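Local coordinates for dihydropteroate synthase (Anaplasma phagocytophilum, PDB 6UCZ), which probably catalyses the joining of 6-hydroxymethyl-7,8-dihydropterin diphosphate with p-aminobenzoate to form 7,8-dihydropteroate in folate synthesis, at residues Val72-Thr77 and Ser91-Val96; Arg116-Ala121 and Pro141-Ile146; Tyr216-Ala221 and Ser242-Ile247. All coordinates share one frame; numbering follows the deposited sequence.

Contact 1. Residues Val72-Thr77 and Ser91-Val96; sequences VGAEST and SRLKEV
At the C-terminal end of strand 69-73, one of the parallel strands of the TIM-barrel fold of dihydropteroate synthases, Val72 and Ala74 meet Leu93 and Arg92 of helix 86-93. The backbones come nearest at Ala74 and Arg92, whose CA atoms are 6.5 Å apart. Leu93 CG lies beside its own backbone N (chi1 -64°), which sends the isobutyl group toward the strand end, and the CD2 methyl touches Val72 CG1 at 3.8 Å and Ala74 CB at 3.7 Å. Val72 contributes a single branch: CG1, anti to the backbone N (chi1 -172°), runs alongside Leu93 in the opposite direction. Ala74 CB packs against the Leu93 branch point (CG) as well as its methyl. It also meets the stem of Arg92, with Arg92 CD 4.1 Å from Ala74 CB. The arginine chain is extended from CG to NE and brings the edge of the guanidinium to the backbone of the loop, where Arg92 NH2 lies 2.7 Å from Ala74 O. That bond is weak although short, because the N-H points well off the acceptor (123°). The loop starting at Ala74 leads on to Thr77, part of the pterin-6-yl-methyl-monophosphate pocket. Strand 69-73 is bonded on one flank to strand 31-37 and the residue after it, through Gly73 with Leu36 and Val38, and on the other to strand 110-115, through Val72 with Ser112 and Asp114. Leu93 also rests on Ile113, while Val72 packs against Leu97 and Ile100 of helix 97-106.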
loop_
_atom_site.group_PDB
_atom_site.type_symbol
_atom_site.label_atom_id
_atom_site.label_comp_id
_atom_site.label_asym_id
_atom_site.label_seq_id
_atom_site.Cartn_x
_atom_site.Cartn_y
_atom_site.Cartn_z
ATOM N N VAL A 72 1.020 7.668 -4.732
ATOM C CA VAL A 72 0.958 9.073 -4.345
ATOM C C VAL A 72 -0.063 9.234 -3.222
ATOM O O VAL A 72 -1.241 8.888 -3.378
ATOM C CB VAL A 72 0.591 9.967 -5.536
ATOM C CG1 VAL A 72 0.740 11.441 -5.147
ATOM C CG2 VAL A 72 1.428 9.608 -6.778
ATOM N N GLY A 73 0.375 9.809 -2.109
ATOM C CA GLY A 73 -0.505 10.004 -0.977
ATOM C C GLY A 73 -0.357 11.368 -0.340
ATOM O O GLY A 73 0.743 11.926 -0.290
ATOM N N ALA A 74 -1.465 11.919 0.139
ATOM C CA ALA A 74 -1.471 13.256 0.707
ATOM C C ALA A 74 -1.976 13.313 2.136
ATOM O O ALA A 74 -2.002 14.408 2.716
ATOM C CB ALA A 74 -2.333 14.193 -0.152
ATOM N N GLU A 75 -2.375 12.188 2.730
ATOM C CA GLU A 75 -2.860 12.180 4.109
ATOM C C GLU A 75 -1.918 11.323 4.938
ATOM O O GLU A 75 -1.919 10.094 4.810
ATOM C CB GLU A 75 -4.299 11.660 4.206
ATOM C CG GLU A 75 -4.943 11.939 5.572
ATOM C CD GLU A 75 -6.428 11.604 5.633
ATOM O OE1 GLU A 75 -6.933 10.910 4.726
ATOM O OE2 GLU A 75 -7.089 12.027 6.611
ATOM N N SER A 76 -1.142 11.965 5.809
ATOM C CA SER A 76 -0.308 11.221 6.738
ATOM C C SER A 76 -1.186 10.408 7.675
ATOM O O SER A 76 -2.121 10.932 8.289
ATOM C CB SER A 76 0.594 12.165 7.535
ATOM O OG SER A 76 1.091 11.526 8.702
ATOM N N THR A 77 -0.891 9.118 7.776
ATOM C CA THR A 77 -1.634 8.218 8.641
ATOM C C THR A 77 -0.831 7.864 9.888
ATOM O O THR A 77 -1.219 6.961 10.641
ATOM C CB THR A 77 -2.054 6.975 7.857
ATOM O OG1 THR A 77 -2.931 6.163 8.646
ATOM C CG2 THR A 77 -0.844 6.183 7.436
ATOM N N SER A 91 -6.582 19.213 -2.852
ATOM C CA SER A 91 -5.818 20.397 -3.241
ATOM C C SER A 91 -4.309 20.145 -3.199
ATOM O O SER A 91 -3.560 20.779 -3.950
ATOM C CB SER A 91 -6.204 21.599 -2.371
ATOM O OG SER A 91 -5.669 21.500 -1.068
ATOM N N ARG A 92 -3.839 19.224 -2.350
ATOM C CA ARG A 92 -2.415 18.897 -2.375
ATOM C C ARG A 92 -2.062 18.044 -3.582
ATOM O O ARG A 92 -0.957 18.164 -4.121
ATOM C CB ARG A 92 -1.982 18.153 -1.107
ATOM C CG ARG A 92 -2.083 18.914 0.201
ATOM C CD ARG A 92 -1.842 17.947 1.361
ATOM N NE ARG A 92 -1.834 18.605 2.665
ATOM C CZ ARG A 92 -1.470 18.015 3.802
ATOM N NH1 ARG A 92 -1.489 18.700 4.938
ATOM N NH2 ARG A 92 -1.089 16.743 3.806
ATOM N N LEU A 93 -2.994 17.212 -4.041
ATOM C CA LEU A 93 -2.704 16.250 -5.091
ATOM C C LEU A 93 -2.856 16.836 -6.492
ATOM O O LEU A 93 -2.112 16.441 -7.398
ATOM C CB LEU A 93 -3.624 15.031 -4.943
ATOM C CG LEU A 93 -3.460 14.190 -3.668
ATOM C CD1 LEU A 93 -4.676 13.293 -3.420
ATOM C CD2 LEU A 93 -2.184 13.370 -3.720
ATOM N N LYS A 94 -3.800 17.767 -6.694
ATOM C CA LYS A 94 -4.165 18.171 -8.049
ATOM C C LYS A 94 -3.043 18.945 -8.737
ATOM O O LYS A 94 -3.023 19.018 -9.970
ATOM C CB LYS A 94 -5.462 18.997 -8.055
ATOM C CG LYS A 94 -5.349 20.404 -7.482
ATOM C CD LYS A 94 -6.646 21.183 -7.672
ATOM C CE LYS A 94 -6.593 22.531 -6.976
ATOM N NZ LYS A 94 -7.803 23.349 -7.258
ATOM N N GLU A 95 -2.117 19.527 -7.973
ATOM C CA GLU A 95 -1.014 20.266 -8.576
ATOM C C GLU A 95 0.097 19.339 -9.062
ATOM O O GLU A 95 0.838 19.693 -9.984
ATOM C CB GLU A 95 -0.433 21.253 -7.561
ATOM C CG GLU A 95 -1.412 22.285 -7.028
ATOM C CD GLU A 95 -1.863 23.276 -8.080
ATOM O OE1 GLU A 95 -1.115 23.500 -9.060
ATOM O OE2 GLU A 95 -2.967 23.836 -7.920
ATOM N N VAL A 96 0.229 18.156 -8.467
ATOM C CA VAL A 96 1.335 17.269 -8.778
ATOM C C VAL A 96 0.901 16.056 -9.591
ATOM O O VAL A 96 1.694 15.545 -10.390
ATOM C CB VAL A 96 2.042 16.823 -7.482
ATOM C CG1 VAL A 96 2.386 18.019 -6.640
ATOM C CG2 VAL A 96 1.158 15.868 -6.689
#

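Contact 2. Residues Arg116-Ala121 and Pro141-Ile146; sequences RNAKTA and PDMPAI
Helices 118-127 and 143-148 come close near Ala118 and Met143, whose CA atoms are 4.7 Å apart. The small Ala118 side chain suits so close an approach: its CB presses on the opposing backbone, 3.7 Å from Met143 N, and also touches the methylene of Asp142, CB to CB at 3.7 Å. Met143 reaches round the junction. Its CG leaves anti to the backbone N (chi1 -165°), and bends at the next two torsions fold the thioether back toward the other helix, so that SD sits 3.9 Å from Ala121 CB while the CE methyl lies 3.7 Å from Asn117 C. Ile146, about one turn further along, adds CG1, 3.8 Å from Ala118 O and also against Ala118 CB; its CG2 faces Ala121 CB more loosely. Across the segments the side chains meet by apolar contact, and polar ties lie around them: Asp140 accepts from Ala118 N with OD2 and from Asp142 N with OD1, and Asn117 ND2 binds Glu89. The two helices, before and after strand 131-134 in the chain, pack outside the parallel sheet of the TIM barrel, where Met143 and Ala121 rest on Ile132 and Ala121 also touches Thr115 of strand 110-115; helix 86-93 flanks helix 118-127 through Thr120.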
loop_
_atom_site.group_PDB
_atom_site.type_symbol
_atom_site.label_atom_id
_atom_site.label_comp_id
_atom_site.label_asym_id
_atom_site.label_seq_id
_atom_site.Cartn_x
_atom_site.Cartn_y
_atom_site.Cartn_z
ATOM N N ARG A 116 -8.199 7.166 1.431
ATOM C CA ARG A 116 -9.382 6.525 1.977
ATOM C C ARG A 116 -10.684 7.132 1.452
ATOM O O ARG A 116 -11.756 6.623 1.785
ATOM C CB ARG A 116 -9.352 6.595 3.507
ATOM C CG ARG A 116 -9.744 7.947 4.074
ATOM C CD ARG A 116 -9.558 7.958 5.567
ATOM N NE ARG A 116 -8.136 7.983 5.891
ATOM C CZ ARG A 116 -7.636 8.320 7.075
ATOM N NH1 ARG A 116 -8.445 8.681 8.064
ATOM N NH2 ARG A 116 -6.321 8.303 7.262
ATOM N N ASN A 117 -10.618 8.180 0.624
ATOM C CA ASN A 117 -11.794 8.951 0.194
ATOM C C ASN A 117 -12.163 8.623 -1.248
ATOM O O ASN A 117 -11.342 8.798 -2.157
ATOM C CB ASN A 117 -11.535 10.452 0.317
ATOM C CG ASN A 117 -11.296 10.893 1.744
ATOM O OD1 ASN A 117 -12.053 10.539 2.636
ATOM N ND2 ASN A 117 -10.243 11.671 1.966
ATOM N N ALA A 118 -13.416 8.206 -1.465
ATOM C CA ALA A 118 -13.848 7.820 -2.806
ATOM C C ALA A 118 -13.755 8.983 -3.794
ATOM O O ALA A 118 -13.391 8.785 -4.958
ATOM C CB ALA A 118 -15.277 7.274 -2.763
ATOM N N LYS A 119 -14.076 10.202 -3.353
ATOM C CA LYS A 119 -14.011 11.353 -4.253
ATOM C C LYS A 119 -12.592 11.598 -4.741
ATOM O O LYS A 119 -12.376 11.906 -5.918
ATOM C CB LYS A 119 -14.542 12.603 -3.555
ATOM C CG LYS A 119 -14.611 13.846 -4.448
ATOM C CD LYS A 119 -15.280 13.589 -5.793
ATOM C CE LYS A 119 -16.790 13.686 -5.703
ATOM N NZ LYS A 119 -17.384 14.050 -7.023
ATOM N N THR A 120 -11.612 11.466 -3.849
ATOM C CA THR A 120 -10.228 11.625 -4.273
ATOM C C THR A 120 -9.837 10.541 -5.266
ATOM O O THR A 120 -9.197 10.826 -6.284
ATOM C CB THR A 120 -9.309 11.629 -3.054
ATOM O OG1 THR A 120 -9.484 12.867 -2.347
ATOM C CG2 THR A 120 -7.842 11.453 -3.468
ATOM N N ALA A 121 -10.242 9.294 -5.006
ATOM C CA ALA A 121 -9.966 8.228 -5.962
ATOM C C ALA A 121 -10.610 8.529 -7.305
ATOM O O ALA A 121 -9.986 8.339 -8.353
ATOM C CB ALA A 121 -10.454 6.884 -5.424
ATOM N N PRO A 141 -18.057 4.269 1.979
ATOM C CA PRO A 141 -19.008 3.343 1.336
ATOM C C PRO A 141 -19.188 3.574 -0.159
ATOM O O PRO A 141 -19.776 2.714 -0.827
ATOM C CB PRO A 141 -20.320 3.593 2.095
ATOM C CG PRO A 141 -19.929 4.321 3.335
ATOM C CD PRO A 141 -18.700 5.104 3.002
ATOM N N ASP A 142 -18.736 4.706 -0.694
ATOM C CA ASP A 142 -18.788 4.964 -2.127
ATOM C C ASP A 142 -17.580 4.419 -2.866
ATOM O O ASP A 142 -17.535 4.508 -4.100
ATOM C CB ASP A 142 -18.899 6.465 -2.412
ATOM C CG ASP A 142 -20.248 7.027 -2.032
ATOM O OD1 ASP A 142 -21.256 6.288 -2.134
ATOM O OD2 ASP A 142 -20.297 8.207 -1.623
ATOM N N MET A 143 -16.579 3.903 -2.151
ATOM C CA MET A 143 -15.395 3.407 -2.844
ATOM C C MET A 143 -15.724 2.293 -3.835
ATOM O O MET A 143 -15.195 2.340 -4.959
ATOM C CB MET A 143 -14.323 2.958 -1.834
ATOM C CG MET A 143 -12.945 2.768 -2.469
ATOM S SD MET A 143 -12.233 4.301 -3.112
ATOM C CE MET A 143 -11.383 5.003 -1.696
ATOM N N PRO A 144 -16.572 1.300 -3.521
ATOM C CA PRO A 144 -16.849 0.251 -4.523
ATOM C C PRO A 144 -17.441 0.772 -5.823
ATOM O O PRO A 144 -17.070 0.295 -6.904
ATOM C CB PRO A 144 -17.822 -0.678 -3.785
ATOM C CG PRO A 144 -17.470 -0.493 -2.340
ATOM C CD PRO A 144 -17.166 0.965 -2.213
ATOM N N ALA A 145 -18.353 1.741 -5.755
ATOM C CA ALA A 145 -18.937 2.282 -6.976
ATOM C C ALA A 145 -17.874 2.963 -7.829
ATOM O O ALA A 145 -17.866 2.814 -9.056
ATOM C CB ALA A 145 -20.068 3.258 -6.630
ATOM N N ILE A 146 -16.947 3.684 -7.192
ATOM C CA ILE A 146 -15.870 4.350 -7.924
ATOM C C ILE A 146 -14.961 3.329 -8.604
ATOM O O ILE A 146 -14.606 3.476 -9.777
ATOM C CB ILE A 146 -15.065 5.266 -6.984
ATOM C CG1 ILE A 146 -15.897 6.475 -6.575
ATOM C CG2 ILE A 146 -13.785 5.728 -7.665
ATOM C CD1 ILE A 146 -16.640 7.086 -7.725
#

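Contact 3. Residues Tyr216-Ala221 and Ser242-Ile247; sequences YSWYIA and SMFSLI
Met243 O is gripped by two donors that reach it from opposite faces of its carbonyl plane: the backbone N of Leu246 and the indole NE1 of Trp218. The indole bond is the one joining the segments, with Trp218 NE1 2.9 Å from Met243 O and a fairly straight N-H (159°). The oxygen lies in the indole plane, at the ring edge, whereas the donor stands well above the carbonyl plane. Met243 meets the same ring a second way. Its CG takes the crowded position between backbone N and carbonyl carbon (chi1 65°), and the bend at chi3 (-67°) lays the CE methyl over the indole face, 3.6 Å from Trp218 CD2. This is a CH-pi contact over the five-membered ring, with SD farther above the same face as a Met-aromatic contact. Met243 CB also touches Ser217 CB at 3.8 Å. The contact pairs helix 214-222 with the 3-10 turn 242-245, in the loop that follows strand 235-236 of the TIM barrel and leads to helix 255-267; the turn comes directly after the pocket residue Lys241. The edge of the six-membered indole ring points at the face of Phe244 in a T-shaped pair, Trp218 CZ2 lying 3.8 Å from Phe244 CE1. Leu246 CD2 comes obliquely to Trp218 CD1 at 3.7 Å. Helix 255-267 adds Leu261 against Trp218 and Met243, and Ser217 OG takes the N-H of Gly209.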
loop_
_atom_site.group_PDB
_atom_site.type_symbol
_atom_site.label_atom_id
_atom_site.label_comp_id
_atom_site.label_asym_id
_atom_site.label_seq_id
_atom_site.Cartn_x
_atom_site.Cartn_y
_atom_site.Cartn_z
ATOM N N TYR A 216 3.085 -8.967 16.225
ATOM C CA TYR A 216 2.012 -9.423 15.349
ATOM C C TYR A 216 2.313 -9.113 13.888
ATOM O O TYR A 216 1.978 -9.907 13.004
ATOM C CB TYR A 216 0.676 -8.795 15.763
ATOM C CG TYR A 216 0.212 -9.226 17.136
ATOM C CD1 TYR A 216 -0.216 -10.529 17.378
ATOM C CD2 TYR A 216 0.190 -8.324 18.192
ATOM C CE1 TYR A 216 -0.637 -10.927 18.663
ATOM C CE2 TYR A 216 -0.229 -8.704 19.460
ATOM C CZ TYR A 216 -0.646 -10.001 19.695
ATOM O OH TYR A 216 -1.073 -10.356 20.974
ATOM N N SER A 217 2.916 -7.949 13.610
ATOM C CA SER A 217 3.260 -7.608 12.231
ATOM C C SER A 217 4.297 -8.564 11.662
ATOM O O SER A 217 4.224 -8.930 10.484
ATOM C CB SER A 217 3.765 -6.169 12.138
ATOM O OG SER A 217 2.695 -5.253 12.327
ATOM N N TRP A 218 5.270 -8.987 12.478
ATOM C CA TRP A 218 6.215 -10.000 12.008
ATOM C C TRP A 218 5.517 -11.332 11.769
ATOM O O TRP A 218 5.814 -12.027 10.789
ATOM C CB TRP A 218 7.379 -10.169 13.008
ATOM C CG TRP A 218 8.368 -9.068 12.876
ATOM C CD1 TRP A 218 8.499 -7.963 13.674
ATOM C CD2 TRP A 218 9.348 -8.942 11.849
ATOM N NE1 TRP A 218 9.499 -7.153 13.195
ATOM C CE2 TRP A 218 10.036 -7.732 12.073
ATOM C CE3 TRP A 218 9.704 -9.731 10.744
ATOM C CZ2 TRP A 218 11.068 -7.298 11.244
ATOM C CZ3 TRP A 218 10.730 -9.295 9.918
ATOM C CH2 TRP A 218 11.400 -8.095 10.173
ATOM N N TYR A 219 4.603 -11.712 12.669
ATOM C CA TYR A 219 3.861 -12.960 12.493
ATOM C C TYR A 219 3.122 -12.978 11.159
ATOM O O TYR A 219 3.121 -13.994 10.454
ATOM C CB TYR A 219 2.882 -13.161 13.656
ATOM C CG TYR A 219 2.079 -14.445 13.572
ATOM C CD1 TYR A 219 0.877 -14.500 12.867
ATOM C CD2 TYR A 219 2.533 -15.607 14.181
ATOM C CE1 TYR A 219 0.142 -15.687 12.787
ATOM C CE2 TYR A 219 1.809 -16.791 14.113
ATOM C CZ TYR A 219 0.617 -16.825 13.413
ATOM O OH TYR A 219 -0.094 -18.003 13.349
ATOM N N ILE A 220 2.478 -11.865 10.806
ATOM C CA ILE A 220 1.736 -11.790 9.549
ATOM C C ILE A 220 2.687 -11.908 8.361
ATOM O O ILE A 220 2.445 -12.669 7.416
ATOM C CB ILE A 220 0.940 -10.474 9.480
ATOM C CG1 ILE A 220 -0.116 -10.397 10.599
ATOM C CG2 ILE A 220 0.324 -10.303 8.085
ATOM C CD1 ILE A 220 -1.083 -11.544 10.591
ATOM N N ALA A 221 3.765 -11.122 8.374
ATOM C CA ALA A 221 4.760 -11.206 7.306
ATOM C C ALA A 221 5.269 -12.637 7.150
ATOM O O ALA A 221 5.310 -13.177 6.037
ATOM C CB ALA A 221 5.918 -10.244 7.595
ATOM N N SER A 242 7.183 0.580 12.275
ATOM C CA SER A 242 7.624 0.434 13.654
ATOM C C SER A 242 7.856 -1.022 14.038
ATOM O O SER A 242 8.511 -1.277 15.057
ATOM C CB SER A 242 6.603 1.078 14.598
ATOM O OG SER A 242 5.385 0.385 14.531
ATOM N N MET A 243 7.355 -1.984 13.248
ATOM C CA MET A 243 7.691 -3.385 13.501
ATOM C C MET A 243 9.207 -3.593 13.590
ATOM O O MET A 243 9.674 -4.492 14.302
ATOM C CB MET A 243 7.076 -4.284 12.427
ATOM C CG MET A 243 7.640 -4.069 10.997
ATOM S SD MET A 243 6.768 -4.965 9.685
ATOM C CE MET A 243 7.174 -6.655 10.124
ATOM N N PHE A 244 9.992 -2.752 12.921
ATOM C CA PHE A 244 11.443 -2.877 13.015
ATOM C C PHE A 244 11.993 -2.353 14.329
ATOM O O PHE A 244 13.189 -2.479 14.565
ATOM C CB PHE A 244 12.120 -2.160 11.846
ATOM C CG PHE A 244 11.940 -2.865 10.539
ATOM C CD1 PHE A 244 12.774 -3.923 10.182
ATOM C CD2 PHE A 244 10.887 -2.532 9.700
ATOM C CE1 PHE A 244 12.601 -4.602 8.966
ATOM C CE2 PHE A 244 10.698 -3.213 8.515
ATOM C CZ PHE A 244 11.570 -4.254 8.145
ATOM N N SER A 245 11.173 -1.757 15.194
ATOM C CA SER A 245 11.674 -1.419 16.518
ATOM C C SER A 245 11.965 -2.669 17.337
ATOM O O SER A 245 12.667 -2.588 18.351
ATOM C CB SER A 245 10.672 -0.541 17.262
ATOM O OG SER A 245 9.559 -1.327 17.642
ATOM N N LEU A 246 11.424 -3.816 16.920
ATOM C CA LEU A 246 11.609 -5.068 17.648
ATOM C C LEU A 246 13.025 -5.614 17.457
ATOM O O LEU A 246 13.654 -6.088 18.415
ATOM C CB LEU A 246 10.561 -6.074 17.170
ATOM C CG LEU A 246 10.403 -7.359 17.961
ATOM C CD1 LEU A 246 9.951 -7.022 19.375
ATOM C CD2 LEU A 246 9.414 -8.269 17.246
ATOM N N ILE A 247 13.518 -5.608 16.221
ATOM C CA ILE A 247 14.954 -5.588 15.962
ATOM C C ILE A 247 15.383 -4.183 16.314
ATOM O O ILE A 247 15.213 -3.303 15.467
ATOM C CB ILE A 247 15.341 -5.796 14.486
ATOM C CG1 ILE A 247 14.341 -6.653 13.719
ATOM C CG2 ILE A 247 16.790 -6.313 14.406
ATOM C CD1 ILE A 247 14.656 -8.095 13.814
#

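How the contacts relate
The three contacts follow one another along the chain, each closing before the next opens, in one pterin-binding family region. Contacts 1 and 2 are neighbours, centres about 15 Å apart: strands 69-73 and 110-115 are adjacent in the parallel sheet, and helices 86-93 and 118-127 pack outside them. Leu93 CD1 touches Thr120 CG2 at 3.7 Å, and Glu75 OE1 makes a long, weak ion pair with Arg116 NE. Contact 3 lies about 28 Å from contact 1 and about 30 Å from contact 2, centre to centre, on the opposite side of the chain's centre from contact 2. Contact 1 includes the pocket residue Thr77, and segment 242-247 comes just after pocket residue Lys241, the Met243 side chain about 9 Å from the ligand.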